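Local coordinates for protein B-agarase (Saccharophagus degradans, PDB 4BQ2) that hydrolyses beta-1,4-galactosidic linkages in agarose as a family 50 exo-beta-agarase, probably releasing short sugars from chain ends, at residues W698-S704 and Y716-D722; H654-H660 and L667-Q673; N293-M297 and P705-A710; F378-L383 and V721-D725. All blocks are in the same frame, centred on the assembly; numbering follows the deposited sequence.

Three of the four contacts involve the long loop between strand 693-699 and helix 729-739. Contact 1 folds that loop back on the end of its own strand. Contact 3 ties its 705-710 turn to the start of strand 296-301, and contact 4 ties 721-725 to helix 378-387; their centres lie about 12 and 11 Å from that of contact 1. Contact 2, about 11 Å from contact 1, closes the loop after strand 648-652 and reaches contacts 1 and 4 through a hydrogen bond of His660 NE2 to Asp722 OD2, 2.9 Å long. Bound glycerol lies near side chains of all four; such molecules often mark pockets, consistent with a position by the substrate cleft of this glycosidase.

Contact 1: W698-S704 and Y716-D722; sequences WFQYMDS and YNVGFVD
Tyr701 O accepts Val721 N at 3.1 Å, one of several backbone bonds that join Trp698-Ser704 to Tyr716-Asp722. Gln700 N donates a hydrogen bond to Val718 O, Asp703 N to Val721 O at 3.0 Å, and Ser704 N to Tyr716 O; Met702 and Val721 form a single beta bridge.

Two side chains reach polar backbone atoms. Asp703 OD1 accepts Gly719 N at 2.9 Å on its anti side. At its ring edge Trp698 NE1 makes a weak bond to Val718 O, 2.7 Å long but bent to 129°, and a second weak one to Gln700 O.

The aromatic contact is T-shaped. Trp698 chi1 near 164° swings the indole away from its backbone N and over to the loop; the edge of Phe720 stands over one indole face, planes 85° apart, with CE1 3.6 Å from Trp698 CD2. Further along the chain, Met702 CG lies alongside Val721 CG2 at 3.5 Å.

With Val718 O receiving Gln700 N and, weakly, the indole N-H, the returning loop is pinned to the C-terminal end of strand 693-699, and Asp703 is left with one oxygen fixing backbone and the other bonded to Tyr728 and a bound glycerol.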
loop_
_atom_site.group_PDB
_atom_site.type_symbol
_atom_site.label_atom_id
_atom_site.label_comp_id
_atom_site.label_asym_id
_atom_site.label_seq_id
_atom_site.Cartn_x
_atom_site.Cartn_y
_atom_site.Cartn_z
ATOM N N TRP A 698 -2.912 10.091 3.390
ATOM C CA TRP A 698 -1.843 9.709 2.454
ATOM C C TRP A 698 -0.822 8.829 3.126
ATOM O O TRP A 698 -0.386 9.103 4.282
ATOM C CB TRP A 698 -1.189 11.027 1.996
ATOM C CG TRP A 698 0.158 10.903 1.342
ATOM C CD1 TRP A 698 1.365 10.631 1.951
ATOM C CD2 TRP A 698 0.419 11.040 -0.036
ATOM N NE1 TRP A 698 2.382 10.610 1.006
ATOM C CE2 TRP A 698 1.821 10.848 -0.226
ATOM C CE3 TRP A 698 -0.393 11.306 -1.152
ATOM C CZ2 TRP A 698 2.415 10.939 -1.484
ATOM C CZ3 TRP A 698 0.195 11.374 -2.393
ATOM C CH2 TRP A 698 1.590 11.227 -2.548
ATOM N N PHE A 699 -0.436 7.760 2.430
ATOM C CA PHE A 699 0.596 6.855 2.914
ATOM C C PHE A 699 1.856 7.128 2.087
ATOM O O PHE A 699 1.869 6.802 0.892
ATOM C CB PHE A 699 0.136 5.397 2.703
ATOM C CG PHE A 699 1.034 4.363 3.352
ATOM C CD1 PHE A 699 2.233 3.981 2.741
ATOM C CD2 PHE A 699 0.677 3.764 4.567
ATOM C CE1 PHE A 699 3.051 3.015 3.331
ATOM C CE2 PHE A 699 1.503 2.803 5.181
ATOM C CZ PHE A 699 2.706 2.437 4.565
ATOM N N GLN A 700 2.912 7.734 2.648
ATOM C CA GLN A 700 3.135 8.005 4.071
ATOM C C GLN A 700 3.966 9.297 4.219
ATOM O O GLN A 700 4.219 9.977 3.244
ATOM C CB GLN A 700 3.887 6.818 4.672
ATOM C CG GLN A 700 5.189 6.539 3.886
ATOM C CD GLN A 700 5.958 5.344 4.385
ATOM O OE1 GLN A 700 5.508 4.601 5.257
ATOM N NE2 GLN A 700 7.133 5.147 3.828
ATOM N N TYR A 701 4.417 9.617 5.435
ATOM C CA TYR A 701 5.123 10.880 5.692
ATOM C C TYR A 701 6.474 10.917 4.936
ATOM O O TYR A 701 6.815 11.920 4.317
ATOM C CB TYR A 701 5.349 11.000 7.211
ATOM C CG TYR A 701 5.988 12.275 7.729
ATOM C CD1 TYR A 701 5.944 13.464 7.020
ATOM C CD2 TYR A 701 6.575 12.285 9.010
ATOM C CE1 TYR A 701 6.538 14.620 7.530
ATOM C CE2 TYR A 701 7.108 13.440 9.548
ATOM C CZ TYR A 701 7.101 14.598 8.808
ATOM O OH TYR A 701 7.659 15.751 9.381
ATOM N N MET A 702 7.244 9.832 5.034
ATOM C CA MET A 702 8.615 9.816 4.465
ATOM C C MET A 702 8.682 8.810 3.330
ATOM O O MET A 702 7.917 7.853 3.351
ATOM C CB MET A 702 9.619 9.400 5.537
ATOM C CG MET A 702 9.596 10.309 6.761
ATOM S SD MET A 702 9.100 9.532 8.335
ATOM C CE MET A 702 10.292 8.213 8.600
ATOM N N ASP A 703 9.603 8.991 2.379
ATOM C CA ASP A 703 9.865 7.932 1.403
ATOM C C ASP A 703 10.272 6.702 2.158
ATOM O O ASP A 703 10.932 6.793 3.213
ATOM C CB ASP A 703 11.041 8.299 0.463
ATOM C CG ASP A 703 10.701 9.394 -0.520
ATOM O OD1 ASP A 703 9.507 9.570 -0.869
ATOM O OD2 ASP A 703 11.653 10.107 -0.927
ATOM N N SER A 704 9.944 5.540 1.605
ATOM C CA SER A 704 10.551 4.297 2.046
ATOM C C SER A 704 12.035 4.335 1.627
ATOM O O SER A 704 12.357 4.964 0.624
ATOM C CB SER A 704 9.919 3.075 1.363
ATOM O OG SER A 704 8.517 3.112 1.298
ATOM N N TYR A 716 9.536 2.776 -2.083
ATOM C CA TYR A 716 8.768 3.706 -2.899
ATOM C C TYR A 716 8.971 5.204 -2.643
ATOM O O TYR A 716 9.218 5.622 -1.511
ATOM C CB TYR A 716 7.261 3.437 -2.637
ATOM C CG TYR A 716 6.724 2.032 -2.869
ATOM C CD1 TYR A 716 7.325 1.151 -3.786
ATOM C CD2 TYR A 716 5.552 1.609 -2.222
ATOM C CE1 TYR A 716 6.820 -0.116 -4.007
ATOM C CE2 TYR A 716 5.010 0.350 -2.458
ATOM C CZ TYR A 716 5.632 -0.508 -3.350
ATOM O OH TYR A 716 5.091 -1.766 -3.590
ATOM N N ASN A 717 8.728 6.015 -3.674
ATOM C CA ASN A 717 8.667 7.471 -3.536
ATOM C C ASN A 717 7.283 7.886 -3.104
ATOM O O ASN A 717 6.530 8.428 -3.888
ATOM C CB ASN A 717 9.060 8.189 -4.843
ATOM C CG ASN A 717 8.856 9.710 -4.772
ATOM O OD1 ASN A 717 9.030 10.357 -3.692
ATOM N ND2 ASN A 717 8.444 10.281 -5.872
ATOM N N VAL A 718 6.960 7.652 -1.839
ATOM C CA VAL A 718 5.617 7.893 -1.366
ATOM C C VAL A 718 5.607 8.920 -0.237
ATOM O O VAL A 718 4.575 9.120 0.402
ATOM C CB VAL A 718 4.910 6.574 -0.991
ATOM C CG1 VAL A 718 4.728 5.741 -2.249
ATOM C CG2 VAL A 718 5.680 5.791 0.063
ATOM N N GLY A 719 6.747 9.595 -0.038
ATOM C CA GLY A 719 6.873 10.570 1.064
ATOM C C GLY A 719 6.421 11.970 0.691
ATOM O O GLY A 719 6.457 12.348 -0.488
ATOM N N PHE A 720 5.967 12.720 1.697
ATOM C CA PHE A 720 5.987 14.191 1.621
ATOM C C PHE A 720 7.403 14.727 1.878
ATOM O O PHE A 720 7.715 15.845 1.503
ATOM C CB PHE A 720 4.964 14.806 2.601
ATOM C CG PHE A 720 3.641 15.103 1.960
ATOM C CD1 PHE A 720 2.887 14.087 1.384
ATOM C CD2 PHE A 720 3.171 16.421 1.887
ATOM C CE1 PHE A 720 1.652 14.373 0.787
ATOM C CE2 PHE A 720 1.956 16.705 1.281
ATOM C CZ PHE A 720 1.189 15.684 0.723
ATOM N N VAL A 721 8.250 13.915 2.492
ATOM C CA VAL A 721 9.685 14.276 2.649
ATOM C C VAL A 721 10.539 13.141 2.150
ATOM O O VAL A 721 10.109 11.984 2.180
ATOM C CB VAL A 721 10.065 14.617 4.123
ATOM C CG1 VAL A 721 9.225 15.792 4.662
ATOM C CG2 VAL A 721 9.952 13.403 5.060
ATOM N N ASP A 722 11.775 13.449 1.745
ATOM C CA ASP A 722 12.693 12.403 1.311
ATOM C C ASP A 722 13.578 11.869 2.470
ATOM O O ASP A 722 13.329 12.189 3.647
ATOM C CB ASP A 722 13.477 12.909 0.080
ATOM C CG ASP A 722 14.562 13.912 0.417
ATOM O OD1 ASP A 722 14.794 14.262 1.617
ATOM O OD2 ASP A 722 15.243 14.337 -0.572
#

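Contact 2: H654-H660 and L667-Q673; sequences HIGAMDH and LIHAASQ
Gly656 and His669 pair through their backbones in a single beta bridge, inside the loop that leads from strand 648-652 to helix 673-688. Gly656 N donates to Ile668 O at 2.9 Å, and Gly656 O accepts from Ala670 N at 2.8 Å, nearly in line with the carbonyl. Past this bridge the two loop segments part, and a water spans them, accepting from Met658 N and donating to Ala670 O.

Asp659 fastens the far end, and its side chain can be followed outward. CB points toward the 667-673 segment, and chi1 of 63° sets CG between the backbone N and the carbonyl carbon. CG comes within 3.8 Å of Ser672 CA. From there OD2 receives Gln673 N at 2.8 Å on its syn side, 26° out of the carboxylate plane, while OD1 packs near Gln673 CG. The bonded N-H belongs to the first residue of helix 673-688, whose N-cap is Ser672; Ser672 OG bonds Asp675 N, so two side chains serve the opening turn. The helix start would probably stabilise the negative charge of Asp659.

On the apolar side, Ile655 spreads its two branches over neighbours: CG1 meets Ile668 CG2, and CG2 meets Ala670 CB. At the other end of the bridge the His654 ring turns its edge to the backbone of Leu667, whose N lies in the ring plane, while CE1 also touches Leu667 CB at 3.5 Å.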
loop_
_atom_site.group_PDB
_atom_site.type_symbol
_atom_site.label_atom_id
_atom_site.label_comp_id
_atom_site.label_asym_id
_atom_site.label_seq_id
_atom_site.Cartn_x
_atom_site.Cartn_y
_atom_site.Cartn_z
ATOM N N HIS A 654 -1.604 7.050 -2.359
ATOM C CA HIS A 654 -0.352 7.739 -2.689
ATOM C C HIS A 654 -0.109 7.824 -4.187
ATOM O O HIS A 654 -0.768 7.123 -4.943
ATOM C CB HIS A 654 0.887 7.219 -1.919
ATOM C CG HIS A 654 1.298 5.788 -2.185
ATOM N ND1 HIS A 654 1.357 5.201 -3.447
ATOM C CD2 HIS A 654 1.754 4.851 -1.328
ATOM C CE1 HIS A 654 1.789 3.958 -3.339
ATOM N NE2 HIS A 654 2.025 3.715 -2.062
ATOM N N ILE A 655 0.811 8.701 -4.599
ATOM C CA ILE A 655 1.323 8.729 -5.990
ATOM C C ILE A 655 2.822 9.008 -5.887
ATOM O O ILE A 655 3.234 9.874 -5.117
ATOM C CB ILE A 655 0.663 9.873 -6.805
ATOM C CG1 ILE A 655 -0.858 9.690 -6.855
ATOM C CG2 ILE A 655 1.212 9.924 -8.234
ATOM C CD1 ILE A 655 -1.629 10.633 -5.934
ATOM N N GLY A 656 3.642 8.243 -6.603
ATOM C CA GLY A 656 5.103 8.495 -6.610
ATOM C C GLY A 656 5.655 8.767 -7.999
ATOM O O GLY A 656 4.937 8.674 -9.017
ATOM N N ALA A 657 6.946 9.090 -8.054
ATOM C CA ALA A 657 7.596 9.391 -9.343
ATOM C C ALA A 657 9.026 8.864 -9.260
ATOM O O ALA A 657 9.469 8.438 -8.186
ATOM C CB ALA A 657 7.585 10.902 -9.599
ATOM N N MET A 658 9.742 8.914 -10.382
ATOM C CA MET A 658 11.090 8.328 -10.456
ATOM C C MET A 658 12.171 9.360 -10.764
ATOM O O MET A 658 13.309 8.993 -11.116
ATOM C CB MET A 658 11.094 7.202 -11.503
ATOM C CG MET A 658 9.991 6.178 -11.262
ATOM S SD MET A 658 9.815 4.962 -12.572
ATOM C CE MET A 658 11.251 3.953 -12.192
ATOM N N ASP A 659 11.823 10.638 -10.616
ATOM C CA ASP A 659 12.732 11.751 -10.912
ATOM C C ASP A 659 13.512 12.305 -9.683
ATOM O O ASP A 659 14.168 13.355 -9.779
ATOM C CB ASP A 659 11.961 12.883 -11.572
ATOM C CG ASP A 659 10.879 13.487 -10.651
ATOM O OD1 ASP A 659 10.547 12.900 -9.588
ATOM O OD2 ASP A 659 10.373 14.558 -10.997
ATOM N N HIS A 660 13.451 11.596 -8.560
ATOM C CA HIS A 660 14.186 11.959 -7.352
ATOM C C HIS A 660 14.904 10.745 -6.803
ATOM O O HIS A 660 15.058 10.574 -5.578
ATOM C CB HIS A 660 13.183 12.544 -6.349
ATOM C CG HIS A 660 13.776 13.367 -5.255
ATOM N ND1 HIS A 660 13.981 14.728 -5.370
ATOM C CD2 HIS A 660 14.064 13.045 -3.971
ATOM C CE1 HIS A 660 14.421 15.197 -4.215
ATOM N NE2 HIS A 660 14.472 14.197 -3.347
ATOM N N LEU A 667 2.612 2.446 -5.714
ATOM C CA LEU A 667 1.443 1.820 -6.375
ATOM C C LEU A 667 0.814 2.601 -7.548
ATOM O O LEU A 667 0.290 2.034 -8.511
ATOM C CB LEU A 667 0.375 1.440 -5.311
ATOM C CG LEU A 667 0.901 0.315 -4.399
ATOM C CD1 LEU A 667 0.049 0.097 -3.157
ATOM C CD2 LEU A 667 1.061 -1.006 -5.177
ATOM N N ILE A 668 0.857 3.915 -7.463
ATOM C CA ILE A 668 0.261 4.766 -8.466
ATOM C C ILE A 668 1.359 5.723 -8.902
ATOM O O ILE A 668 2.133 6.197 -8.066
ATOM C CB ILE A 668 -0.977 5.533 -7.929
ATOM C CG1 ILE A 668 -2.131 4.550 -7.601
ATOM C CG2 ILE A 668 -1.379 6.638 -8.922
ATOM C CD1 ILE A 668 -2.785 3.838 -8.815
ATOM N N HIS A 669 1.465 5.947 -10.209
ATOM C CA HIS A 669 2.685 6.537 -10.809
ATOM C C HIS A 669 2.396 7.874 -11.503
ATOM O O HIS A 669 1.402 8.005 -12.237
ATOM C CB HIS A 669 3.306 5.567 -11.852
ATOM C CG HIS A 669 3.654 4.201 -11.318
ATOM N ND1 HIS A 669 4.106 3.185 -12.132
ATOM C CD2 HIS A 669 3.604 3.684 -10.064
ATOM C CE1 HIS A 669 4.336 2.102 -11.402
ATOM N NE2 HIS A 669 4.033 2.379 -10.143
ATOM N N ALA A 670 3.293 8.835 -11.297
ATOM C CA ALA A 670 3.261 10.133 -11.943
ATOM C C ALA A 670 4.530 10.300 -12.766
ATOM O O ALA A 670 5.510 9.557 -12.572
ATOM C CB ALA A 670 3.176 11.246 -10.897
ATOM N N ALA A 671 4.515 11.296 -13.642
ATOM C CA ALA A 671 5.596 11.528 -14.622
ATOM C C ALA A 671 6.752 12.286 -14.012
ATOM O O ALA A 671 7.848 12.284 -14.573
ATOM C CB ALA A 671 5.060 12.300 -15.811
ATOM N N SER A 672 6.505 12.929 -12.862
ATOM C CA SER A 672 7.434 13.886 -12.248
ATOM C C SER A 672 6.879 14.327 -10.926
ATOM O O SER A 672 5.669 14.071 -10.642
ATOM C CB SER A 672 7.602 15.133 -13.146
ATOM O OG SER A 672 6.459 15.965 -13.113
ATOM N N GLN A 673 7.701 15.031 -10.127
ATOM C CA GLN A 673 7.205 15.536 -8.836
ATOM C C GLN A 673 6.024 16.464 -9.037
ATOM O O GLN A 673 5.053 16.399 -8.276
ATOM C CB GLN A 673 8.325 16.268 -8.039
ATOM C CG GLN A 673 9.435 15.335 -7.562
ATOM C CD GLN A 673 8.894 14.169 -6.801
ATOM O OE1 GLN A 673 9.264 12.988 -7.049
ATOM N NE2 GLN A 673 7.977 14.454 -5.904
HETATM O O HOH W 1 8.521 9.368 -12.729
#

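Contact 3: N293-M297 and P705-A710; sequences NSSTM and PLTGRA
Ser295 and Ala710 bring the two backbones together: Ala710 N donates to Ser295 O at 2.9 Å, with the donor tilted 23° from the carbonyl plane. The 293-297 segment runs from a loop into strand 296-301, whereas 705-710 starts as a type I beta turn from Pro705 to Gly708, closed by Gly708 N bonding Pro705 O. Gly708 has a positive phi, a conformation that leaves no room for a side chain beside the carbonyl before it. Its own carbonyl faces the strand, and a water accepts from Met297 N and donates to Gly708 O.

Thr296 carries the side-chain contact. A chi1 of -171° turns its hydroxyl away from the backbone N and over to the turn. There OG1 donates to Gly708 O at 2.7 Å, in the carbonyl plane and on a lone pair. Thr707 OG1 approaches the same hydroxyl, also 2.7 Å from Thr296 OG1, the two side chains crossing at about a right angle. Pro705 sets its ring against the strand from the other end of the turn, its CB 3.8 Å from Thr296 CB and its CG 3.6 Å from Ser294 O. Further along, Met297 SD rests on Ala710 CB at 3.9 Å.

Arg709 touches Asn293 O with CB, then extends on to a salt bridge with Asp712, and a weak bond links it to glycerol. Arg341 also reaches Thr707 O and Met297 O, one carbonyl from each segment. Gly708 O accepts two hydrogen bonds, from the Thr296 hydroxyl and the water, so this carbonyl is satisfied where it meets the strand, close to Arg709.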
loop_
_atom_site.group_PDB
_atom_site.type_symbol
_atom_site.label_atom_id
_atom_site.label_comp_id
_atom_site.label_asym_id
_atom_site.label_seq_id
_atom_site.Cartn_x
_atom_site.Cartn_y
_atom_site.Cartn_z
ATOM N N ASN A 293 9.542 2.348 10.446
ATOM C CA ASN A 293 9.548 1.765 9.092
ATOM C C ASN A 293 10.617 2.367 8.188
ATOM O O ASN A 293 10.581 2.176 6.952
ATOM C CB ASN A 293 8.164 1.876 8.446
ATOM C CG ASN A 293 7.123 1.082 9.188
ATOM O OD1 ASN A 293 7.088 -0.171 9.126
ATOM N ND2 ASN A 293 6.256 1.781 9.882
ATOM N N SER A 294 11.557 3.088 8.814
ATOM C CA SER A 294 12.556 3.873 8.089
ATOM C C SER A 294 13.906 3.180 8.015
ATOM O O SER A 294 14.870 3.772 7.523
ATOM C CB SER A 294 12.708 5.284 8.694
ATOM O OG SER A 294 13.370 5.256 9.960
ATOM N N SER A 295 14.004 1.954 8.530
ATOM C CA SER A 295 15.272 1.224 8.453
ATOM C C SER A 295 15.274 0.244 7.288
ATOM O O SER A 295 14.203 -0.194 6.848
ATOM C CB SER A 295 15.574 0.508 9.780
ATOM O OG SER A 295 14.809 -0.697 9.907
ATOM N N THR A 296 16.481 -0.084 6.798
ATOM C CA THR A 296 16.697 -0.981 5.643
ATOM C C THR A 296 17.735 -2.042 6.015
ATOM O O THR A 296 18.684 -1.717 6.738
ATOM C CB THR A 296 17.139 -0.183 4.384
ATOM O OG1 THR A 296 17.146 -1.038 3.233
ATOM C CG2 THR A 296 18.511 0.587 4.565
ATOM N N MET A 297 17.549 -3.300 5.576
ATOM C CA MET A 297 18.465 -4.374 5.984
ATOM C C MET A 297 19.893 -4.125 5.460
ATOM O O MET A 297 20.078 -3.888 4.264
ATOM C CB MET A 297 17.955 -5.772 5.544
ATOM C CG MET A 297 16.640 -6.262 6.172
ATOM S SD MET A 297 16.620 -6.334 7.978
ATOM C CE MET A 297 15.360 -7.579 8.221
ATOM N N PRO A 705 12.916 3.640 2.376
ATOM C CA PRO A 705 14.331 3.497 2.019
ATOM C C PRO A 705 14.528 3.046 0.572
ATOM O O PRO A 705 13.754 2.249 0.059
ATOM C CB PRO A 705 14.817 2.425 2.977
ATOM C CG PRO A 705 13.959 2.618 4.206
ATOM C CD PRO A 705 12.605 2.955 3.653
ATOM N N LEU A 706 15.540 3.595 -0.089
ATOM C CA LEU A 706 15.868 3.246 -1.468
ATOM C C LEU A 706 16.036 1.729 -1.683
ATOM O O LEU A 706 15.654 1.184 -2.718
ATOM C CB LEU A 706 17.165 3.965 -1.859
ATOM C CG LEU A 706 17.649 3.821 -3.306
ATOM C CD1 LEU A 706 16.816 4.631 -4.277
ATOM C CD2 LEU A 706 19.096 4.253 -3.405
ATOM N N THR A 707 16.612 1.071 -0.690
ATOM C CA THR A 707 16.913 -0.349 -0.744
ATOM C C THR A 707 15.892 -1.183 0.003
ATOM O O THR A 707 16.168 -2.341 0.364
ATOM C CB THR A 707 18.317 -0.637 -0.174
ATOM O OG1 THR A 707 18.453 -0.039 1.133
ATOM C CG2 THR A 707 19.362 -0.072 -1.138
ATOM N N GLY A 708 14.702 -0.623 0.189
ATOM C CA GLY A 708 13.619 -1.347 0.850
ATOM C C GLY A 708 13.466 -1.163 2.349
ATOM O O GLY A 708 14.428 -1.235 3.105
ATOM N N ARG A 709 12.231 -0.954 2.807
ATOM C CA ARG A 709 11.995 -0.968 4.252
ATOM C C ARG A 709 12.254 -2.396 4.739
ATOM O O ARG A 709 12.000 -3.356 4.019
ATOM C CB ARG A 709 10.575 -0.494 4.609
ATOM C CG ARG A 709 9.457 -1.453 4.179
ATOM C CD ARG A 709 8.071 -0.868 4.492
ATOM N NE ARG A 709 6.995 -1.756 4.056
ATOM C CZ ARG A 709 5.711 -1.591 4.365
ATOM N NH1 ARG A 709 5.336 -0.516 5.075
ATOM N NH2 ARG A 709 4.812 -2.488 3.947
ATOM N N ALA A 710 12.814 -2.519 5.933
ATOM C CA ALA A 710 13.188 -3.823 6.505
ATOM C C ALA A 710 12.036 -4.867 6.496
ATOM O O ALA A 710 12.252 -6.062 6.240
ATOM C CB ALA A 710 13.756 -3.615 7.919
HETATM O O HOH W 2 15.459 -3.882 3.861
#

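Contact 4: F378-L383 and V721-D725; sequences FYSANL and VDVTD
Asp725 OD1 is gripped by several groups: Tyr379 OH donates to it at 2.6 Å, a bond of weak geometry, and Arg406 forms a salt bridge with it. The tyrosine ring and the carboxylate stand perpendicular, planes 90° apart. Tyr379 OH is itself bonded by Trp399 NE1. Asp725 OD2 pairs with Lys386, and with two cations beside it the carboxylate is probably kept ionised; Leu383 CD2 packs against OD2 at 3.6 Å.

Asn382, almost one helical turn on, reaches the same loop. Its ND2 donates to Val723 O at 2.7 Å and 170°, with the acceptor in the amide plane but the donor well above the carbonyl plane; ND2 also bonds Phe207 O. Val723 O receives a CA-H contact from Tyr379 CA at 3.4 Å. Tyr379 chi1 of -177° lays the ring along the turn, Asp722 O at its edge; Val723 CG2 fills in against Phe378 CB at 3.8 Å.

Within the turn, Asp722 OD1 takes Thr724 OG1 on its syn lone pair, 2.6 Å away, and Thr724 N from above its plane. This is an Asx turn built into the type I beta turn Asp722-Asp725, which docks against the first turns of helix 378-387.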
loop_
_atom_site.group_PDB
_atom_site.type_symbol
_atom_site.label_atom_id
_atom_site.label_comp_id
_atom_site.label_asym_id
_atom_site.label_seq_id
_atom_site.Cartn_x
_atom_site.Cartn_y
_atom_site.Cartn_z
ATOM N N PHE A 378 18.769 5.641 7.727
ATOM C CA PHE A 378 19.399 6.852 7.216
ATOM C C PHE A 378 18.571 8.113 7.540
ATOM O O PHE A 378 19.135 9.164 7.879
ATOM C CB PHE A 378 19.667 6.726 5.721
ATOM C CG PHE A 378 20.787 5.778 5.408
ATOM C CD1 PHE A 378 22.119 6.215 5.457
ATOM C CD2 PHE A 378 20.520 4.447 5.081
ATOM C CE1 PHE A 378 23.157 5.317 5.179
ATOM C CE2 PHE A 378 21.553 3.562 4.799
ATOM C CZ PHE A 378 22.864 3.999 4.855
ATOM N N TYR A 379 17.250 8.001 7.450
ATOM C CA TYR A 379 16.366 9.133 7.824
ATOM C C TYR A 379 16.634 9.584 9.273
ATOM O O TYR A 379 16.825 10.771 9.545
ATOM C CB TYR A 379 14.876 8.759 7.619
ATOM C CG TYR A 379 13.901 9.883 7.907
ATOM C CD1 TYR A 379 13.588 10.825 6.939
ATOM C CD2 TYR A 379 13.287 10.000 9.157
ATOM C CE1 TYR A 379 12.698 11.858 7.197
ATOM C CE2 TYR A 379 12.395 11.036 9.428
ATOM C CZ TYR A 379 12.112 11.962 8.441
ATOM O OH TYR A 379 11.230 12.982 8.711
ATOM N N SER A 380 16.650 8.640 10.204
ATOM C CA SER A 380 16.933 8.964 11.612
ATOM C C SER A 380 18.315 9.632 11.770
ATOM O O SER A 380 18.453 10.664 12.473
ATOM C CB SER A 380 16.815 7.710 12.480
ATOM O OG SER A 380 16.861 8.044 13.856
ATOM N N ALA A 381 19.312 9.092 11.061
ATOM C CA ALA A 381 20.658 9.652 11.071
ATOM C C ALA A 381 20.612 11.084 10.542
ATOM O O ALA A 381 21.235 11.964 11.100
ATOM C CB ALA A 381 21.622 8.765 10.254
ATOM N N ASN A 382 19.830 11.329 9.496
ATOM C CA ASN A 382 19.736 12.676 8.943
ATOM C C ASN A 382 19.036 13.648 9.902
ATOM O O ASN A 382 19.346 14.839 9.899
ATOM C CB ASN A 382 19.071 12.659 7.542
ATOM C CG ASN A 382 19.962 12.016 6.477
ATOM O OD1 ASN A 382 21.204 12.081 6.565
ATOM N ND2 ASN A 382 19.344 11.376 5.473
ATOM N N LEU A 383 18.082 13.154 10.700
ATOM C CA LEU A 383 17.521 14.005 11.751
ATOM C C LEU A 383 18.646 14.450 12.710
ATOM O O LEU A 383 18.731 15.623 13.058
ATOM C CB LEU A 383 16.436 13.291 12.538
ATOM C CG LEU A 383 15.187 12.880 11.735
ATOM C CD1 LEU A 383 14.192 12.268 12.697
ATOM C CD2 LEU A 383 14.571 14.067 10.998
ATOM N N VAL A 721 8.250 13.915 2.492
ATOM C CA VAL A 721 9.685 14.276 2.649
ATOM C C VAL A 721 10.539 13.141 2.150
ATOM O O VAL A 721 10.109 11.984 2.180
ATOM C CB VAL A 721 10.065 14.617 4.123
ATOM C CG1 VAL A 721 9.225 15.792 4.662
ATOM C CG2 VAL A 721 9.952 13.403 5.060
ATOM N N ASP A 722 11.775 13.449 1.745
ATOM C CA ASP A 722 12.693 12.403 1.311
ATOM C C ASP A 722 13.578 11.869 2.470
ATOM O O ASP A 722 13.329 12.189 3.647
ATOM C CB ASP A 722 13.477 12.909 0.080
ATOM C CG ASP A 722 14.562 13.912 0.417
ATOM O OD1 ASP A 722 14.794 14.262 1.617
ATOM O OD2 ASP A 722 15.243 14.337 -0.572
ATOM N N VAL A 723 14.580 11.042 2.157
ATOM C CA VAL A 723 15.420 10.403 3.194
ATOM C C VAL A 723 16.234 11.424 4.011
ATOM O O VAL A 723 16.655 11.133 5.137
ATOM C CB VAL A 723 16.340 9.317 2.568
ATOM C CG1 VAL A 723 17.392 9.972 1.698
ATOM C CG2 VAL A 723 16.980 8.421 3.627
ATOM N N THR A 724 16.458 12.613 3.453
ATOM C CA THR A 724 17.163 13.686 4.157
ATOM C C THR A 724 16.240 14.587 5.005
ATOM O O THR A 724 16.682 15.644 5.540
ATOM C CB THR A 724 17.967 14.557 3.177
ATOM O OG1 THR A 724 17.072 15.343 2.395
ATOM C CG2 THR A 724 18.821 13.687 2.246
ATOM N N ASP A 725 14.967 14.180 5.105
ATOM C CA ASP A 725 13.930 14.969 5.801
ATOM C C ASP A 725 13.647 16.294 5.088
ATOM O O ASP A 725 13.334 17.304 5.718
ATOM C CB ASP A 725 14.318 15.194 7.267
ATOM C CG ASP A 725 13.196 15.779 8.073
ATOM O OD1 ASP A 725 12.032 15.304 7.937
ATOM O OD2 ASP A 725 13.499 16.730 8.830
#